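Local coordinates for protein ribonuclease T2 (PDB 3T0O) that cleaves single-stranded RNA, preferentially between purine and uridine, generating fragments for innate immune sensing, at residues Gln28-Gly42 with Ala71-Arg83. Sequence-based numbering, arbitrary orientation. Where two conformers were deposited one is given.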
loop_
_atom_site.group_PDB
_atom_site.type_symbol
_atom_site.label_atom_id
_atom_site.label_comp_id
_atom_site.label_asym_id
_atom_site.label_seq_id
_atom_site.Cartn_x
_atom_site.Cartn_y
_atom_site.Cartn_z
ATOM N N GLN A 28 1.005 -19.346 0.290
ATOM C CA GLN A 28 -0.288 -19.685 -0.247
ATOM C C GLN A 28 -0.858 -18.565 -1.090
ATOM O O GLN A 28 -0.619 -17.413 -0.843
ATOM C CB GLN A 28 -1.263 -20.026 0.851
ATOM C CG GLN A 28 -1.489 -18.948 1.827
ATOM C CD GLN A 28 -2.396 -19.495 2.860
ATOM O OE1 GLN A 28 -2.286 -20.680 3.207
ATOM N NE2 GLN A 28 -3.358 -18.712 3.274
ATOM N N ASN A 29 -1.607 -18.929 -2.117
ATOM C CA ASN A 29 -2.324 -17.972 -2.926
ATOM C C ASN A 29 -1.429 -16.900 -3.471
ATOM O O ASN A 29 -0.384 -17.252 -4.087
ATOM C CB ASN A 29 -3.581 -17.458 -2.176
ATOM C CG ASN A 29 -4.449 -18.608 -1.769
ATOM O OD1 ASN A 29 -4.717 -19.491 -2.590
ATOM N ND2 ASN A 29 -4.845 -18.644 -0.511
ATOM N N ASP A 30 -1.754 -15.637 -3.211
ATOM C CA ASP A 30 -0.960 -14.556 -3.784
ATOM C C ASP A 30 0.502 -14.541 -3.259
ATOM O O ASP A 30 1.389 -13.954 -3.919
ATOM C CB ASP A 30 -1.654 -13.191 -3.516
ATOM C CG ASP A 30 -2.912 -12.981 -4.369
ATOM O OD1 ASP A 30 -2.969 -13.505 -5.481
ATOM O OD2 ASP A 30 -3.905 -12.408 -3.840
ATOM N N CYS A 31 0.757 -15.157 -2.103
ATOM C CA CYS A 31 2.068 -15.257 -1.515
ATOM C C CYS A 31 2.785 -16.564 -1.830
ATOM O O CYS A 31 3.913 -16.793 -1.339
ATOM C CB CYS A 31 1.959 -15.110 0.048
ATOM S SG CYS A 31 1.591 -13.430 0.425
ATOM N N ARG A 32 2.197 -17.424 -2.657
ATOM C CA ARG A 32 2.955 -18.627 -3.003
ATOM C C ARG A 32 4.200 -18.298 -3.806
ATOM O O ARG A 32 5.272 -18.827 -3.527
ATOM C CB ARG A 32 2.042 -19.624 -3.650
ATOM C CG ARG A 32 2.796 -20.869 -3.991
ATOM C CD ARG A 32 1.855 -21.964 -4.304
ATOM N NE ARG A 32 0.964 -22.357 -3.201
ATOM C CZ ARG A 32 1.242 -23.201 -2.216
ATOM N NH1 ARG A 32 2.433 -23.752 -2.076
ATOM N NH2 ARG A 32 0.276 -23.495 -1.345
ATOM N N ASP A 33 4.050 -17.419 -4.786
ATOM C CA ASP A 33 5.164 -16.783 -5.452
ATOM C C ASP A 33 4.870 -15.290 -5.333
ATOM O O ASP A 33 4.125 -14.771 -6.149
ATOM C CB ASP A 33 5.181 -17.256 -6.933
ATOM C CG ASP A 33 5.459 -18.780 -7.076
ATOM O OD1 ASP A 33 6.598 -19.215 -6.761
ATOM O OD2 ASP A 33 4.530 -19.533 -7.487
ATOM N N PRO A 34 5.408 -14.628 -4.314
ATOM C CA PRO A 34 5.030 -13.231 -4.067
ATOM C C PRO A 34 5.282 -12.411 -5.322
ATOM O O PRO A 34 6.346 -12.563 -5.976
ATOM C CB PRO A 34 5.952 -12.814 -2.947
ATOM C CG PRO A 34 6.259 -14.156 -2.206
ATOM C CD PRO A 34 6.317 -15.146 -3.282
ATOM N N PRO A 35 4.318 -11.551 -5.694
ATOM C CA PRO A 35 4.641 -10.613 -6.811
ATOM C C PRO A 35 5.960 -9.875 -6.587
ATOM O O PRO A 35 6.245 -9.428 -5.474
ATOM C CB PRO A 35 3.491 -9.581 -6.713
ATOM C CG PRO A 35 2.357 -10.363 -6.133
ATOM C CD PRO A 35 2.992 -11.280 -5.116
ATOM N N ASP A 36 6.698 -9.666 -7.678
ATOM C CA ASP A 36 7.951 -8.983 -7.583
ATOM C C ASP A 36 7.803 -7.473 -7.816
ATOM O O ASP A 36 8.727 -6.772 -8.351
ATOM C CB ASP A 36 8.941 -9.598 -8.585
ATOM C CG ASP A 36 8.531 -9.378 -10.012
ATOM O OD1 ASP A 36 9.322 -9.726 -10.938
ATOM O OD2 ASP A 36 7.412 -8.892 -10.261
ATOM N N TYR A 37 6.727 -6.914 -7.264
ATOM C CA TYR A 37 6.522 -5.461 -7.355
ATOM C C TYR A 37 5.687 -5.016 -6.179
ATOM O O TYR A 37 5.018 -5.841 -5.560
ATOM C CB TYR A 37 5.785 -5.102 -8.661
ATOM C CG TYR A 37 4.571 -5.913 -8.988
ATOM C CD1 TYR A 37 3.296 -5.502 -8.572
ATOM C CD2 TYR A 37 4.683 -7.024 -9.786
ATOM C CE1 TYR A 37 2.161 -6.196 -8.934
ATOM C CE2 TYR A 37 3.529 -7.750 -10.089
ATOM C CZ TYR A 37 2.313 -7.326 -9.610
ATOM O OH TYR A 37 1.179 -8.051 -10.060
ATOM N N TRP A 38 5.824 -3.767 -5.802
ATOM C CA TRP A 38 5.015 -3.184 -4.762
ATOM C C TRP A 38 3.595 -3.150 -5.162
ATOM O O TRP A 38 3.265 -2.835 -6.314
ATOM C CB TRP A 38 5.457 -1.719 -4.525
ATOM C CG TRP A 38 6.853 -1.690 -3.911
ATOM C CD1 TRP A 38 8.075 -1.823 -4.598
ATOM C CD2 TRP A 38 7.171 -1.545 -2.531
ATOM N NE1 TRP A 38 9.108 -1.815 -3.671
ATOM C CE2 TRP A 38 8.595 -1.616 -2.413
ATOM C CE3 TRP A 38 6.398 -1.349 -1.374
ATOM C CZ2 TRP A 38 9.250 -1.540 -1.190
ATOM C CZ3 TRP A 38 7.049 -1.236 -0.142
ATOM C CH2 TRP A 38 8.480 -1.312 -0.064
ATOM N N THR A 39 2.729 -3.536 -4.213
ATOM C CA THR A 39 1.282 -3.553 -4.508
ATOM C C THR A 39 0.527 -2.701 -3.496
ATOM O O THR A 39 1.079 -2.193 -2.506
ATOM C CB THR A 39 0.701 -5.020 -4.392
ATOM O OG1 THR A 39 1.016 -5.514 -3.074
ATOM C CG2 THR A 39 1.400 -5.886 -5.409
ATOM N N ILE A 40 -0.784 -2.496 -3.782
ATOM C CA ILE A 40 -1.610 -1.666 -2.942
ATOM C C ILE A 40 -2.003 -2.362 -1.669
ATOM O O ILE A 40 -2.533 -3.484 -1.704
ATOM C CB ILE A 40 -2.898 -1.300 -3.678
ATOM C CG1 ILE A 40 -2.541 -0.575 -4.979
ATOM C CG2 ILE A 40 -3.748 -0.437 -2.732
ATOM C CD1 ILE A 40 -3.787 -0.397 -5.899
ATOM N N HIS A 41 -1.721 -1.744 -0.534
ATOM C CA HIS A 41 -2.349 -2.166 0.699
ATOM C C HIS A 41 -3.696 -1.463 0.851
ATOM O O HIS A 41 -4.745 -2.128 0.943
ATOM C CB HIS A 41 -1.438 -1.844 1.824
ATOM C CG HIS A 41 -1.894 -2.472 3.089
ATOM N ND1 HIS A 41 -1.097 -2.515 4.210
ATOM C CD2 HIS A 41 -3.051 -3.095 3.406
ATOM C CE1 HIS A 41 -1.754 -3.115 5.190
ATOM N NE2 HIS A 41 -2.938 -3.492 4.738
ATOM N N GLY A 42 -3.712 -0.123 0.789
ATOM C CA GLY A 42 -4.992 0.532 0.729
ATOM C C GLY A 42 -4.827 2.043 0.673
ATOM O O GLY A 42 -3.720 2.562 0.645
ATOM N N ALA A 71 -4.293 -7.884 -9.909
ATOM C CA ALA A 71 -2.874 -7.666 -10.250
ATOM C C ALA A 71 -2.185 -6.714 -9.279
ATOM O O ALA A 71 -1.049 -6.948 -8.897
ATOM C CB ALA A 71 -2.761 -7.065 -11.610
ATOM N N TYR A 72 -2.918 -5.690 -8.864
ATOM C CA TYR A 72 -2.247 -4.607 -8.143
ATOM C C TYR A 72 -2.688 -4.560 -6.718
ATOM O O TYR A 72 -2.044 -3.842 -5.911
ATOM C CB TYR A 72 -2.657 -3.243 -8.812
ATOM C CG TYR A 72 -2.257 -3.084 -10.250
ATOM C CD1 TYR A 72 -1.152 -3.707 -10.737
ATOM C CD2 TYR A 72 -3.060 -2.335 -11.083
ATOM C CE1 TYR A 72 -0.807 -3.573 -12.131
ATOM C CE2 TYR A 72 -2.759 -2.211 -12.444
ATOM C CZ TYR A 72 -1.632 -2.835 -12.926
ATOM O OH TYR A 72 -1.298 -2.662 -14.288
ATOM N N TRP A 73 -3.761 -5.251 -6.355
ATOM C CA TRP A 73 -4.255 -5.178 -4.980
ATOM C C TRP A 73 -4.445 -6.605 -4.447
ATOM O O TRP A 73 -5.432 -6.935 -3.804
ATOM C CB TRP A 73 -5.545 -4.375 -4.975
ATOM C CG TRP A 73 -5.847 -3.685 -3.677
ATOM C CD1 TRP A 73 -5.566 -4.109 -2.404
ATOM C CD2 TRP A 73 -6.608 -2.478 -3.561
ATOM N NE1 TRP A 73 -6.054 -3.167 -1.471
ATOM C CE2 TRP A 73 -6.708 -2.174 -2.179
ATOM C CE3 TRP A 73 -7.139 -1.584 -4.517
ATOM C CZ2 TRP A 73 -7.399 -0.974 -1.708
ATOM C CZ3 TRP A 73 -7.799 -0.418 -4.034
ATOM C CH2 TRP A 73 -7.880 -0.142 -2.671
ATOM N N PRO A 74 -3.441 -7.459 -4.615
ATOM C CA PRO A 74 -3.627 -8.837 -4.151
ATOM C C PRO A 74 -3.528 -8.968 -2.645
ATOM O O PRO A 74 -3.004 -8.065 -1.975
ATOM C CB PRO A 74 -2.394 -9.575 -4.740
ATOM C CG PRO A 74 -1.294 -8.494 -4.786
ATOM C CD PRO A 74 -2.115 -7.258 -5.271
ATOM N N ASP A 75 -4.066 -10.076 -2.121
ATOM C CA ASP A 75 -4.001 -10.306 -0.692
ATOM C C ASP A 75 -2.700 -10.937 -0.338
ATOM O O ASP A 75 -2.512 -12.119 -0.488
ATOM C CB ASP A 75 -5.161 -11.179 -0.274
ATOM C CG ASP A 75 -5.161 -11.477 1.212
ATOM O OD1 ASP A 75 -4.219 -11.040 1.903
ATOM O OD2 ASP A 75 -6.104 -12.177 1.681
ATOM N N VAL A 76 -1.767 -10.103 0.084
ATOM C CA VAL A 76 -0.425 -10.591 0.446
ATOM C C VAL A 76 -0.141 -10.440 1.909
ATOM O O VAL A 76 1.042 -10.507 2.304
ATOM C CB VAL A 76 0.642 -9.884 -0.424
ATOM C CG1 VAL A 76 0.433 -10.283 -1.892
ATOM C CG2 VAL A 76 0.618 -8.354 -0.234
ATOM N N ILE A 77 -1.201 -10.374 2.716
ATOM C CA ILE A 77 -0.995 -10.395 4.181
ATOM C C ILE A 77 -1.550 -11.700 4.680
ATOM O O ILE A 77 -0.757 -12.550 5.093
ATOM C CB ILE A 77 -1.670 -9.211 4.778
ATOM C CG1 ILE A 77 -0.926 -7.939 4.306
ATOM C CG2 ILE A 77 -1.562 -9.335 6.309
ATOM C CD1 ILE A 77 -1.582 -6.684 4.633
ATOM N N HIS A 78 -2.864 -11.920 4.648
ATOM C CA HIS A 78 -3.349 -13.224 5.053
ATOM C C HIS A 78 -3.444 -14.237 3.950
ATOM O O HIS A 78 -3.527 -15.464 4.220
ATOM C CB HIS A 78 -4.733 -13.156 5.610
ATOM C CG HIS A 78 -4.795 -12.398 6.888
ATOM N ND1 HIS A 78 -4.015 -12.711 7.985
ATOM C CD2 HIS A 78 -5.510 -11.301 7.218
ATOM C CE1 HIS A 78 -4.249 -11.816 8.941
ATOM N NE2 HIS A 78 -5.163 -10.964 8.510
ATOM N N SER A 79 -3.461 -13.687 2.725
ATOM C CA SER A 79 -3.496 -14.551 1.565
ATOM C C SER A 79 -4.643 -15.529 1.660
ATOM O O SER A 79 -4.457 -16.731 1.451
ATOM C CB SER A 79 -2.143 -15.281 1.346
ATOM O OG SER A 79 -1.162 -14.298 1.039
ATOM N N PHE A 80 -5.839 -15.046 1.991
ATOM C CA PHE A 80 -7.003 -15.913 2.031
ATOM C C PHE A 80 -7.342 -16.274 0.569
ATOM O O PHE A 80 -7.059 -15.488 -0.384
ATOM C CB PHE A 80 -8.162 -15.101 2.623
ATOM C CG PHE A 80 -8.037 -14.774 4.096
ATOM C CD1 PHE A 80 -7.765 -15.790 5.031
ATOM C CD2 PHE A 80 -8.234 -13.496 4.540
ATOM C CE1 PHE A 80 -7.668 -15.512 6.392
ATOM C CE2 PHE A 80 -8.199 -13.232 5.960
ATOM C CZ PHE A 80 -7.903 -14.224 6.828
ATOM N N PRO A 81 -7.918 -17.427 0.401
ATOM C CA PRO A 81 -8.271 -17.903 -0.947
ATOM C C PRO A 81 -9.341 -17.015 -1.535
ATOM O O PRO A 81 -9.317 -16.730 -2.736
ATOM C CB PRO A 81 -8.735 -19.331 -0.732
ATOM C CG PRO A 81 -8.840 -19.576 0.761
ATOM C CD PRO A 81 -8.070 -18.416 1.457
ATOM N N ASN A 82 -10.230 -16.522 -0.679
ATOM C CA ASN A 82 -11.218 -15.579 -1.136
ATOM C C ASN A 82 -10.591 -14.195 -1.052
ATOM O O ASN A 82 -10.530 -13.601 0.030
ATOM C CB ASN A 82 -12.415 -15.599 -0.223
ATOM C CG ASN A 82 -13.537 -14.752 -0.749
ATOM O OD1 ASN A 82 -13.333 -13.915 -1.671
ATOM N ND2 ASN A 82 -14.748 -14.965 -0.196
ATOM N N ARG A 83 -10.076 -13.693 -2.166
ATOM C CA ARG A 83 -9.339 -12.442 -2.169
ATOM C C ARG A 83 -10.245 -11.256 -1.774
ATOM O O ARG A 83 -9.811 -10.194 -1.310
ATOM C CB ARG A 83 -8.775 -12.249 -3.587
ATOM C CG ARG A 83 -7.568 -11.448 -3.645
ATOM C CD ARG A 83 -7.097 -11.322 -5.100
ATOM N NE ARG A 83 -6.296 -12.458 -5.615
ATOM C CZ ARG A 83 -6.753 -13.437 -6.417
ATOM N NH1 ARG A 83 -8.036 -13.532 -6.796
ATOM N NH2 ARG A 83 -5.898 -14.364 -6.819
HETATM O O HOH W 1 -3.897 -14.456 -1.622
HETATM O O HOH W 2 -6.193 -14.381 -2.445
HETATM O O HOH W 3 -1.520 -5.939 -2.109
#
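A long loop running into an edge strand of the RNase T2 sheet packs here, from Gln28 to Gly42, against the end of helix 66-72 and the coil after it, by polar grips at one end and by hydrogen bonds together with isoleucine-tryptophan packing at the other. At the polar end, Asp30 OD2 is held twice: Arg83 NE comes to its syn lone pair in a salt bridge of 3.0 Å, while Asp75 N meets its anti side at 2.9 Å. The carboxylate and guanidinium planes stand 32° apart. Beside them Ser79 O accepts from two side-chain amide N-H groups, reaching it from opposite faces of its carbonyl plane, Asn29 ND2 at 2.8 Å by a nearly straight bond and Gln28 NE2 by a more bent one. Between the two ends, Val76 CB lies on the sulfur of Cys31, and Thr39 CB and CG2 rest on the Pro74 ring. At the strand end, Ile40 N donates to Tyr72 O (2.8 Å). With chi1 at -58°, Ile40 keeps CG1 beside its backbone N and CG2 on the carbonyl-carbon side, over the face of the Trp73 five-membered ring, 3.6 Å from its centroid. Trp73 NE1 in turn reaches His41 O at 2.9 Å from above the carbonyl plane. A CH-pi contact sets Ile77 CD1 over one face of the His41 ring; His41, predicted to be an active-site residue, is hydrogen-bonded through ND1 to Gln174 OE1. Tyr37 OH donates to Ala71 O. Strand 39-45 pairs antiparallel with strand 12-18, with His41 and Gly42 forming a classic bulge opposite Val16, while Ile40 and Trp73 also touch helix 107-121.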